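Local structure of FBP protein (Leishmania major, 5OEZ) at residues N78-L86 / L94-A105; D112-D121 / V132-L141. The protein probably catalyses the magnesium-dependent hydrolysis of fructose 1,6-bisphosphate to fructose 6-phosphate and phosphate, a step of carbohydrate biosynthesis, and works as a homotetramer. All coordinates share one frame; numbering follows the deposited sequence.

Contact 1 (N78-L86 / L94-A105)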
loop_
_atom_site.group_PDB
_atom_site.type_symbol
_atom_site.label_atom_id
_atom_site.label_comp_id
_atom_site.label_asym_id
_atom_site.label_seq_id
_atom_site.Cartn_x
_atom_site.Cartn_y
_atom_site.Cartn_z
ATOM N N ASN C 78 -11.513 4.744 19.223
ATOM C CA ASN C 78 -11.856 5.811 20.150
ATOM C C ASN C 78 -10.624 6.624 20.527
ATOM O O ASN C 78 -10.639 7.852 20.457
ATOM C CB ASN C 78 -12.511 5.244 21.406
ATOM C CG ASN C 78 -13.130 6.325 22.263
ATOM O OD1 ASN C 78 -13.857 7.188 21.766
ATOM N ND2 ASN C 78 -12.822 6.309 23.546
ATOM N N ILE C 79 -9.561 5.921 20.895
ATOM C CA ILE C 79 -8.269 6.523 21.230
ATOM C C ILE C 79 -7.742 7.452 20.119
ATOM O O ILE C 79 -7.235 8.546 20.402
ATOM C CB ILE C 79 -7.217 5.424 21.520
ATOM C CG1 ILE C 79 -7.511 4.769 22.873
ATOM C CG2 ILE C 79 -5.786 5.988 21.536
ATOM C CD1 ILE C 79 -6.766 3.473 23.121
ATOM N N ALA C 80 -7.858 6.997 18.872
ATOM C CA ALA C 80 -7.375 7.734 17.710
ATOM C C ALA C 80 -8.122 9.037 17.521
ATOM O O ALA C 80 -7.514 10.112 17.496
ATOM C CB ALA C 80 -7.503 6.882 16.462
ATOM N N PHE C 81 -9.443 8.949 17.424
ATOM C CA PHE C 81 -10.273 10.155 17.304
ATOM C C PHE C 81 -9.982 11.180 18.395
ATOM O O PHE C 81 -9.829 12.359 18.096
ATOM C CB PHE C 81 -11.757 9.825 17.294
ATOM C CG PHE C 81 -12.342 9.696 15.916
ATOM C CD1 PHE C 81 -12.659 10.821 15.187
ATOM C CD2 PHE C 81 -12.608 8.444 15.367
ATOM C CE1 PHE C 81 -13.207 10.713 13.917
ATOM C CE2 PHE C 81 -13.163 8.323 14.106
ATOM C CZ PHE C 81 -13.464 9.461 13.376
ATOM N N LYS C 82 -9.883 10.733 19.636
ATOM C CA LYS C 82 -9.659 11.655 20.751
ATOM C C LYS C 82 -8.300 12.304 20.702
ATOM O O LYS C 82 -8.181 13.499 20.969
ATOM C CB LYS C 82 -9.834 10.961 22.106
ATOM C CG LYS C 82 -11.254 10.529 22.385
ATOM C CD LYS C 82 -11.488 10.033 23.814
ATOM C CE LYS C 82 -10.366 9.217 24.429
ATOM N NZ LYS C 82 -10.859 8.672 25.723
ATOM N N ALA C 83 -7.275 11.518 20.382
ATOM C CA ALA C 83 -5.905 12.023 20.393
ATOM C C ALA C 83 -5.700 13.093 19.329
ATOM O O ALA C 83 -5.167 14.175 19.611
ATOM C CB ALA C 83 -4.920 10.893 20.197
ATOM N N TYR C 84 -6.161 12.811 18.119
ATOM C CA TYR C 84 -5.994 13.739 17.026
ATOM C C TYR C 84 -6.901 14.966 17.143
ATOM O O TYR C 84 -6.469 16.072 16.824
ATOM C CB TYR C 84 -6.145 13.013 15.669
ATOM C CG TYR C 84 -5.036 11.988 15.435
ATOM C CD1 TYR C 84 -3.702 12.385 15.381
ATOM C CD2 TYR C 84 -5.316 10.625 15.292
ATOM C CE1 TYR C 84 -2.687 11.456 15.200
ATOM C CE2 TYR C 84 -4.306 9.691 15.103
ATOM C CZ TYR C 84 -2.996 10.114 15.049
ATOM O OH TYR C 84 -1.985 9.210 14.871
ATOM N N LEU C 85 -8.141 14.792 17.607
ATOM C CA LEU C 85 -9.064 15.933 17.760
ATOM C C LEU C 85 -8.614 16.879 18.861
ATOM O O LEU C 85 -8.623 18.085 18.662
ATOM C CB LEU C 85 -10.502 15.482 18.014
ATOM C CG LEU C 85 -11.244 14.860 16.829
ATOM C CD1 LEU C 85 -12.507 14.162 17.297
ATOM C CD2 LEU C 85 -11.578 15.906 15.781
ATOM N N LEU C 86 -8.207 16.343 20.004
ATOM C CA LEU C 86 -7.742 17.186 21.110
ATOM C C LEU C 86 -6.473 17.969 20.764
ATOM O O LEU C 86 -6.327 19.105 21.194
ATOM C CB LEU C 86 -7.553 16.364 22.394
ATOM C CG LEU C 86 -8.852 15.845 23.046
ATOM C CD1 LEU C 86 -8.541 14.867 24.180
ATOM C CD2 LEU C 86 -9.742 16.980 23.552
ATOM N N LEU C 94 -15.466 17.421 23.425
ATOM C CA LEU C 94 -15.473 16.162 22.716
ATOM C C LEU C 94 -16.523 15.270 23.355
ATOM O O LEU C 94 -16.589 15.162 24.571
ATOM C CB LEU C 94 -14.130 15.490 22.926
ATOM C CG LEU C 94 -13.461 14.894 21.722
ATOM C CD1 LEU C 94 -12.937 16.006 20.836
ATOM C CD2 LEU C 94 -12.318 14.023 22.197
ATOM N N GLY C 95 -17.317 14.604 22.534
ATOM C CA GLY C 95 -18.251 13.597 23.007
ATOM C C GLY C 95 -18.129 12.340 22.182
ATOM O O GLY C 95 -18.484 12.328 21.013
ATOM N N SER C 96 -17.625 11.281 22.798
ATOM C CA SER C 96 -17.590 9.956 22.181
ATOM C C SER C 96 -18.785 9.121 22.631
ATOM O O SER C 96 -19.045 9.042 23.818
ATOM C CB SER C 96 -16.325 9.240 22.618
ATOM O OG SER C 96 -16.263 7.963 22.019
ATOM N N GLU C 97 -19.466 8.464 21.690
ATOM C CA GLU C 97 -20.618 7.615 21.996
ATOM C C GLU C 97 -20.346 6.548 23.056
ATOM O O GLU C 97 -21.239 6.229 23.839
ATOM C CB GLU C 97 -21.135 6.907 20.744
ATOM C CG GLU C 97 -22.527 6.315 20.906
ATOM C CD GLU C 97 -23.060 5.765 19.573
ATOM O OE1 GLU C 97 -22.428 4.868 19.023
ATOM O OE2 GLU C 97 -24.110 6.205 19.033
ATOM N N GLU C 98 -19.118 6.034 23.090
ATOM C CA GLU C 98 -18.724 4.985 24.022
ATOM C C GLU C 98 -18.567 5.455 25.473
ATOM O O GLU C 98 -18.667 4.632 26.390
ATOM C CB GLU C 98 -17.416 4.330 23.571
ATOM C CG GLU C 98 -17.390 3.878 22.095
ATOM C CD GLU C 98 -16.267 2.899 21.762
ATOM O OE1 GLU C 98 -15.316 2.747 22.558
ATOM O OE2 GLU C 98 -16.334 2.271 20.680
ATOM N N GLU C 99 -18.426 6.762 25.692
ATOM C CA GLU C 99 -18.159 7.311 27.020
ATOM C C GLU C 99 -19.364 8.004 27.658
ATOM O O GLU C 99 -20.201 8.601 26.981
ATOM C CB GLU C 99 -17.007 8.280 26.920
ATOM C CG GLU C 99 -15.818 7.653 26.222
ATOM C CD GLU C 99 -14.549 8.465 26.337
ATOM O OE1 GLU C 99 -14.608 9.646 26.735
ATOM O OE2 GLU C 99 -13.484 7.901 26.036
ATOM N N GLU C 100 -19.442 7.924 28.978
ATOM C CA GLU C 100 -20.582 8.498 29.689
ATOM C C GLU C 100 -20.562 10.035 29.758
ATOM O O GLU C 100 -21.621 10.656 29.751
ATOM C CB GLU C 100 -20.806 7.849 31.050
ATOM C CG GLU C 100 -22.281 7.872 31.515
ATOM C CD GLU C 100 -23.307 7.166 30.598
ATOM O OE1 GLU C 100 -22.960 6.609 29.535
ATOM O OE2 GLU C 100 -24.509 7.170 30.948
ATOM N N GLN C 101 -19.375 10.640 29.805
ATOM C CA GLN C 101 -19.255 12.094 29.908
ATOM C C GLN C 101 -18.529 12.680 28.716
ATOM O O GLN C 101 -17.780 11.997 28.038
ATOM C CB GLN C 101 -18.512 12.480 31.183
ATOM C CG GLN C 101 -19.366 12.382 32.434
ATOM C CD GLN C 101 -18.611 12.790 33.682
ATOM O OE1 GLN C 101 -17.488 13.304 33.604
ATOM N NE2 GLN C 101 -19.222 12.573 34.841
ATOM N N MET C 102 -18.746 13.972 28.507
ATOM C CA MET C 102 -17.963 14.753 27.566
ATOM C C MET C 102 -16.582 15.077 28.134
ATOM O O MET C 102 -16.371 15.094 29.356
ATOM C CB MET C 102 -18.703 16.037 27.215
ATOM C CG MET C 102 -19.920 15.811 26.336
ATOM S SD MET C 102 -20.942 17.288 26.096
ATOM C CE MET C 102 -21.726 17.358 27.701
ATOM N N ILE C 103 -15.642 15.329 27.230
ATOM C CA ILE C 103 -14.276 15.737 27.582
ATOM C C ILE C 103 -14.082 17.182 27.169
ATOM O O ILE C 103 -14.423 17.551 26.058
ATOM C CB ILE C 103 -13.238 14.853 26.874
ATOM C CG1 ILE C 103 -13.306 13.424 27.425
ATOM C CG2 ILE C 103 -11.826 15.399 27.055
ATOM C CD1 ILE C 103 -12.748 12.395 26.474
ATOM N N ILE C 104 -13.541 17.987 28.069
ATOM C CA ILE C 104 -13.261 19.393 27.813
ATOM C C ILE C 104 -11.781 19.474 27.457
ATOM O O ILE C 104 -10.938 18.937 28.182
ATOM C CB ILE C 104 -13.589 20.275 29.046
ATOM C CG1 ILE C 104 -15.110 20.454 29.216
ATOM C CG2 ILE C 104 -13.021 21.675 28.888
ATOM C CD1 ILE C 104 -15.941 19.196 29.301
ATOM N N ALA C 105 -11.468 20.121 26.339
ATOM C CA ALA C 105 -10.077 20.362 25.963
ATOM C C ALA C 105 -9.414 21.276 26.985
ATOM O O ALA C 105 -10.078 22.133 27.569
ATOM C CB ALA C 105 -10.004 20.982 24.580
#

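Contact 2 (D112-D121 / V132-L141)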
loop_
_atom_site.group_PDB
_atom_site.type_symbol
_atom_site.label_atom_id
_atom_site.label_comp_id
_atom_site.label_asym_id
_atom_site.label_seq_id
_atom_site.Cartn_x
_atom_site.Cartn_y
_atom_site.Cartn_z
ATOM N N ASP C 112 -13.294 26.205 19.289
ATOM C CA ASP C 112 -14.707 26.625 19.423
ATOM C C ASP C 112 -15.716 25.631 18.831
ATOM O O ASP C 112 -16.905 25.943 18.720
ATOM C CB ASP C 112 -14.905 28.073 18.884
ATOM C CG ASP C 112 -14.275 28.303 17.513
ATOM O OD1 ASP C 112 -13.861 27.335 16.828
ATOM O OD2 ASP C 112 -14.188 29.490 17.134
ATOM N N TYR C 113 -15.266 24.420 18.498
ATOM C CA TYR C 113 -16.161 23.380 18.001
ATOM C C TYR C 113 -16.521 22.370 19.091
ATOM O O TYR C 113 -15.679 21.990 19.906
ATOM C CB TYR C 113 -15.553 22.672 16.782
ATOM C CG TYR C 113 -15.515 23.560 15.563
ATOM C CD1 TYR C 113 -16.692 24.041 14.999
ATOM C CD2 TYR C 113 -14.309 23.910 14.960
ATOM C CE1 TYR C 113 -16.675 24.844 13.872
ATOM C CE2 TYR C 113 -14.283 24.723 13.835
ATOM C CZ TYR C 113 -15.468 25.191 13.295
ATOM O OH TYR C 113 -15.462 26.006 12.178
ATOM N N LEU C 114 -17.788 21.955 19.098
ATOM C CA LEU C 114 -18.258 20.821 19.899
ATOM C C LEU C 114 -18.419 19.682 18.912
ATOM O O LEU C 114 -19.122 19.843 17.922
ATOM C CB LEU C 114 -19.613 21.116 20.555
ATOM C CG LEU C 114 -19.697 22.244 21.601
ATOM C CD1 LEU C 114 -19.858 23.599 20.951
ATOM C CD2 LEU C 114 -20.863 21.997 22.552
ATOM N N ILE C 115 -17.790 18.537 19.169
ATOM C CA ILE C 115 -17.863 17.420 18.231
ATOM C C ILE C 115 -18.314 16.153 18.946
ATOM O O ILE C 115 -17.816 15.810 20.011
ATOM C CB ILE C 115 -16.552 17.214 17.443
ATOM C CG1 ILE C 115 -16.683 16.025 16.499
ATOM C CG2 ILE C 115 -15.358 17.018 18.358
ATOM C CD1 ILE C 115 -15.685 16.053 15.352
ATOM N N PHE C 116 -19.302 15.494 18.353
ATOM C CA PHE C 116 -19.884 14.294 18.894
ATOM C C PHE C 116 -19.713 13.250 17.831
ATOM O O PHE C 116 -20.132 13.469 16.697
ATOM C CB PHE C 116 -21.356 14.534 19.232
ATOM C CG PHE C 116 -21.522 15.545 20.306
ATOM C CD1 PHE C 116 -21.421 15.171 21.631
ATOM C CD2 PHE C 116 -21.698 16.883 19.994
ATOM C CE1 PHE C 116 -21.537 16.107 22.648
ATOM C CE2 PHE C 116 -21.806 17.828 21.000
ATOM C CZ PHE C 116 -21.721 17.441 22.330
ATOM N N PHE C 117 -19.091 12.131 18.187
ATOM C CA PHE C 117 -18.756 11.138 17.195
ATOM C C PHE C 117 -18.996 9.719 17.668
ATOM O O PHE C 117 -18.924 9.431 18.847
ATOM C CB PHE C 117 -17.298 11.333 16.733
ATOM C CG PHE C 117 -16.279 11.108 17.814
ATOM C CD1 PHE C 117 -15.922 12.127 18.690
ATOM C CD2 PHE C 117 -15.680 9.868 17.961
ATOM C CE1 PHE C 117 -14.989 11.902 19.697
ATOM C CE2 PHE C 117 -14.763 9.639 18.976
ATOM C CZ PHE C 117 -14.422 10.651 19.854
ATOM N N ASP C 118 -19.346 8.858 16.717
ATOM C CA ASP C 118 -19.348 7.424 16.904
ATOM C C ASP C 118 -18.077 6.912 16.193
ATOM O O ASP C 118 -18.035 6.862 14.966
ATOM C CB ASP C 118 -20.625 6.827 16.309
ATOM C CG ASP C 118 -20.733 5.316 16.513
ATOM O OD1 ASP C 118 -19.882 4.707 17.200
ATOM O OD2 ASP C 118 -21.712 4.726 15.998
ATOM N N PRO C 119 -17.031 6.536 16.959
ATOM C CA PRO C 119 -15.758 6.195 16.302
ATOM C C PRO C 119 -15.811 4.948 15.419
ATOM O O PRO C 119 -15.099 4.888 14.421
ATOM C CB PRO C 119 -14.793 5.988 17.473
ATOM C CG PRO C 119 -15.662 5.609 18.620
ATOM C CD PRO C 119 -16.966 6.326 18.417
ATOM N N LEU C 120 -16.644 3.979 15.777
ATOM C CA LEU C 120 -16.777 2.755 15.004
ATOM C C LEU C 120 -18.154 2.090 15.190
ATOM O O LEU C 120 -18.351 1.317 16.104
ATOM C CB LEU C 120 -15.615 1.796 15.339
ATOM C CG LEU C 120 -15.370 0.677 14.336
ATOM C CD1 LEU C 120 -14.955 1.225 12.977
ATOM C CD2 LEU C 120 -14.291 -0.229 14.897
ATOM N N ASP C 121 -19.085 2.414 14.296
ATOM C CA ASP C 121 -20.382 1.753 14.203
ATOM C C ASP C 121 -20.256 0.369 13.544
ATOM O O ASP C 121 -19.595 0.216 12.514
ATOM C CB ASP C 121 -21.389 2.631 13.414
ATOM C CG ASP C 121 -22.487 1.820 12.715
ATOM O OD1 ASP C 121 -23.431 1.370 13.397
ATOM O OD2 ASP C 121 -22.406 1.640 11.474
ATOM N N VAL C 132 -18.050 -1.427 7.962
ATOM C CA VAL C 132 -18.225 -0.686 9.204
ATOM C C VAL C 132 -18.051 0.800 8.896
ATOM O O VAL C 132 -17.758 1.150 7.762
ATOM C CB VAL C 132 -17.272 -1.170 10.307
ATOM C CG1 VAL C 132 -17.588 -2.603 10.662
ATOM C CG2 VAL C 132 -15.817 -1.057 9.889
ATOM N N GLY C 133 -18.227 1.662 9.897
ATOM C CA GLY C 133 -18.228 3.111 9.669
ATOM C C GLY C 133 -17.971 3.968 10.898
ATOM O O GLY C 133 -17.912 3.456 12.002
ATOM N N SER C 134 -17.726 5.254 10.668
ATOM C CA SER C 134 -17.550 6.271 11.715
ATOM C C SER C 134 -18.467 7.406 11.357
ATOM O O SER C 134 -18.644 7.684 10.185
ATOM C CB SER C 134 -16.109 6.823 11.764
ATOM O OG SER C 134 -15.127 5.813 11.951
ATOM N N ILE C 135 -18.999 8.102 12.363
ATOM C CA ILE C 135 -19.938 9.210 12.161
ATOM C C ILE C 135 -19.585 10.369 13.088
ATOM O O ILE C 135 -19.191 10.137 14.232
ATOM C CB ILE C 135 -21.389 8.794 12.487
ATOM C CG1 ILE C 135 -21.735 7.459 11.824
ATOM C CG2 ILE C 135 -22.377 9.873 12.037
ATOM C CD1 ILE C 135 -23.015 6.826 12.341
ATOM N N TRP C 136 -19.739 11.605 12.613
ATOM C CA TRP C 136 -19.515 12.762 13.468
ATOM C C TRP C 136 -20.421 13.928 13.093
ATOM O O TRP C 136 -20.822 14.057 11.950
ATOM C CB TRP C 136 -18.032 13.208 13.441
ATOM C CG TRP C 136 -17.616 13.609 12.104
ATOM C CD1 TRP C 136 -17.710 14.852 11.561
ATOM C CD2 TRP C 136 -17.068 12.758 11.091
ATOM N NE1 TRP C 136 -17.226 14.826 10.276
ATOM C CE2 TRP C 136 -16.844 13.554 9.959
ATOM C CE3 TRP C 136 -16.740 11.404 11.039
ATOM C CZ2 TRP C 136 -16.327 13.043 8.790
ATOM C CZ3 TRP C 136 -16.215 10.898 9.870
ATOM C CH2 TRP C 136 -16.013 11.711 8.767
ATOM N N GLY C 137 -20.731 14.753 14.086
ATOM C CA GLY C 137 -21.497 15.976 13.903
ATOM C C GLY C 137 -20.799 17.062 14.682
ATOM O O GLY C 137 -20.311 16.823 15.789
ATOM N N VAL C 138 -20.788 18.261 14.115
ATOM C CA VAL C 138 -20.054 19.395 14.667
ATOM C C VAL C 138 -20.992 20.596 14.897
ATOM O O VAL C 138 -21.768 20.969 14.019
ATOM C CB VAL C 138 -18.927 19.828 13.700
ATOM C CG1 VAL C 138 -18.058 20.944 14.307
ATOM C CG2 VAL C 138 -18.050 18.652 13.292
ATOM N N TRP C 139 -20.917 21.171 16.090
ATOM C CA TRP C 139 -21.670 22.367 16.465
ATOM C C TRP C 139 -20.637 23.430 16.835
ATOM O O TRP C 139 -19.458 23.107 17.059
ATOM C CB TRP C 139 -22.554 22.097 17.679
ATOM C CG TRP C 139 -23.844 21.416 17.405
ATOM C CD1 TRP C 139 -25.074 21.999 17.328
ATOM C CD2 TRP C 139 -24.058 20.016 17.245
ATOM N NE1 TRP C 139 -26.040 21.055 17.111
ATOM C CE2 TRP C 139 -25.446 19.822 17.064
ATOM C CE3 TRP C 139 -23.216 18.901 17.239
ATOM C CZ2 TRP C 139 -26.012 18.565 16.869
ATOM C CZ3 TRP C 139 -23.786 17.634 17.049
ATOM C CH2 TRP C 139 -25.165 17.483 16.852
ATOM N N ARG C 140 -21.098 24.672 16.945
ATOM C CA ARG C 140 -20.248 25.788 17.356
ATOM C C ARG C 140 -20.710 26.345 18.714
ATOM O O ARG C 140 -21.889 26.277 19.052
ATOM C CB ARG C 140 -20.253 26.858 16.261
ATOM C CG ARG C 140 -19.325 28.018 16.534
ATOM C CD ARG C 140 -19.408 29.047 15.431
ATOM N NE ARG C 140 -18.655 28.562 14.286
ATOM C CZ ARG C 140 -17.357 28.764 14.073
ATOM N NH1 ARG C 140 -16.611 29.476 14.920
ATOM N NH2 ARG C 140 -16.791 28.253 12.985
ATOM N N LEU C 141 -19.778 26.854 19.519
ATOM C CA LEU C 141 -20.158 27.575 20.737
ATOM C C LEU C 141 -21.144 28.667 20.357
ATOM O O LEU C 141 -20.833 29.470 19.471
ATOM C CB LEU C 141 -18.958 28.263 21.391
ATOM C CG LEU C 141 -18.062 27.526 22.370
ATOM C CD1 LEU C 141 -16.976 28.479 22.865
ATOM C CD2 LEU C 141 -18.878 26.990 23.524
#

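Contact 1 (N78-L86 / L94-A105)
The amide of Asn78 and the carboxylate of Glu99 meet with their planes 75° apart: ND2 of Asn78 reaches OE2 of Glu99 at 3.0 Å, the acceptor lying in the amide plane while the N-H comes from above the carboxylate plane. NZ of Lys82 takes the same oxygen from the side of its syn lone pair, a salt bridge of 2.8 Å to Glu99 OE2. This joins helix 72-87 to the sheet of the FBPase N-terminal domain, where strand 94-96 runs antiparallel to the helix (174°). A type I turn from Ser96 to Glu99 follows, and the two donors gripping OE2 of Glu99 should help to hold that oxygen in place. The same turn carries Glu97 and Glu98, manganese ligands in the metal-bound enzyme.

Next to this polar cluster Leu94 pushes its forked end into the helix surface. CD2 of Leu94 lies 3.7 Å from CG of Lys82, whereas CD1 of Leu94 packs on CB of Leu85 at 3.8 Å. Leu86 CD2 continues to Ala105 CB, 4.1 Å away. With CG of Asn78 swung away from the backbone N (chi1 -168°), OD1 accepts a short bond of 2.5 Å from Ser96 OG, which sits above the carbonyl plane.

Contact 2 (D112-D121 / V132-L141)
An antiparallel beta hairpin in the large sheet of the FBPase N-terminal domain pairs strand 113-121 with strand 132-140. Its ladder alternates hydrogen-bonded pairs (Leu114 with Trp139, Phe116 with Gly137, Asp118 with Ile135) and non-hydrogen-bonded ones. Phe116 and Gly137 each donate their N-H to the other's carbonyl oxygen. Between Asp118 and Asp121 the register slips by one residue, a beta bulge where the chain turns at Pro119; the pairing resumes with Asp121 N to Gly133 O at 2.8 Å. Asp118, Leu120 and Asp121, around this corner, bind manganese in the metal-bound enzyme, and Asp121 also contacts fructose 6-phosphate.

The face bearing Phe116 and Trp139 holds an oblique aromatic pair, ring planes 81° apart, with Phe116 CD2 3.7 Å from Trp139 CZ3. Gly137, across from Phe116, has no side chain, and a CB there would be crowded by Trp139 CZ3; the indole NE1 bonds to the carbonyl of Lys161. The other face carries Tyr113, Ile115, Phe117, Trp136 and Val138. Here CG1 of Val138 sits 3.5 Å from CD1 of Tyr113, and CD1 of Ile115 meets CG2 of Val138 at 4.1 Å.

At the end near the AMP site, to which Tyr113 belongs, Arg140 bends at chi3 (-77°), bringing one guanidinium face against CE1 of Tyr113; its NH1 forms a long salt bridge of 3.3 Å with OD2 of the poorly ordered Asp112. At the opposite end of the hairpin, OG of Ser134 donates to Pro119 O at 2.6 Å, from above the carbonyl plane.

Contact 1 closes before contact 2 opens along the chain, and their centres lie about 9 Å apart in the same N-terminal-domain sheet. Strand 91-96 is the parallel neighbour of strand 113-121, so the helix-to-strand packing of contact 1 continues directly into the hairpin of contact 2. Gly95 joins the two, its N 2.8 Å from Ile115 O and its O 2.9 Å from Phe117 N, both probable hydrogen bonds. Phe81 of helix 72-87 packs on the ring of Phe117. Glu97 and Glu98 from contact 1 thus lie close to Asp118 and Leu120 from contact 2, bringing together manganese ligands from the turn after one strand and the bulge region of its neighbour, while Tyr113 places the far end of the hairpin at the AMP site.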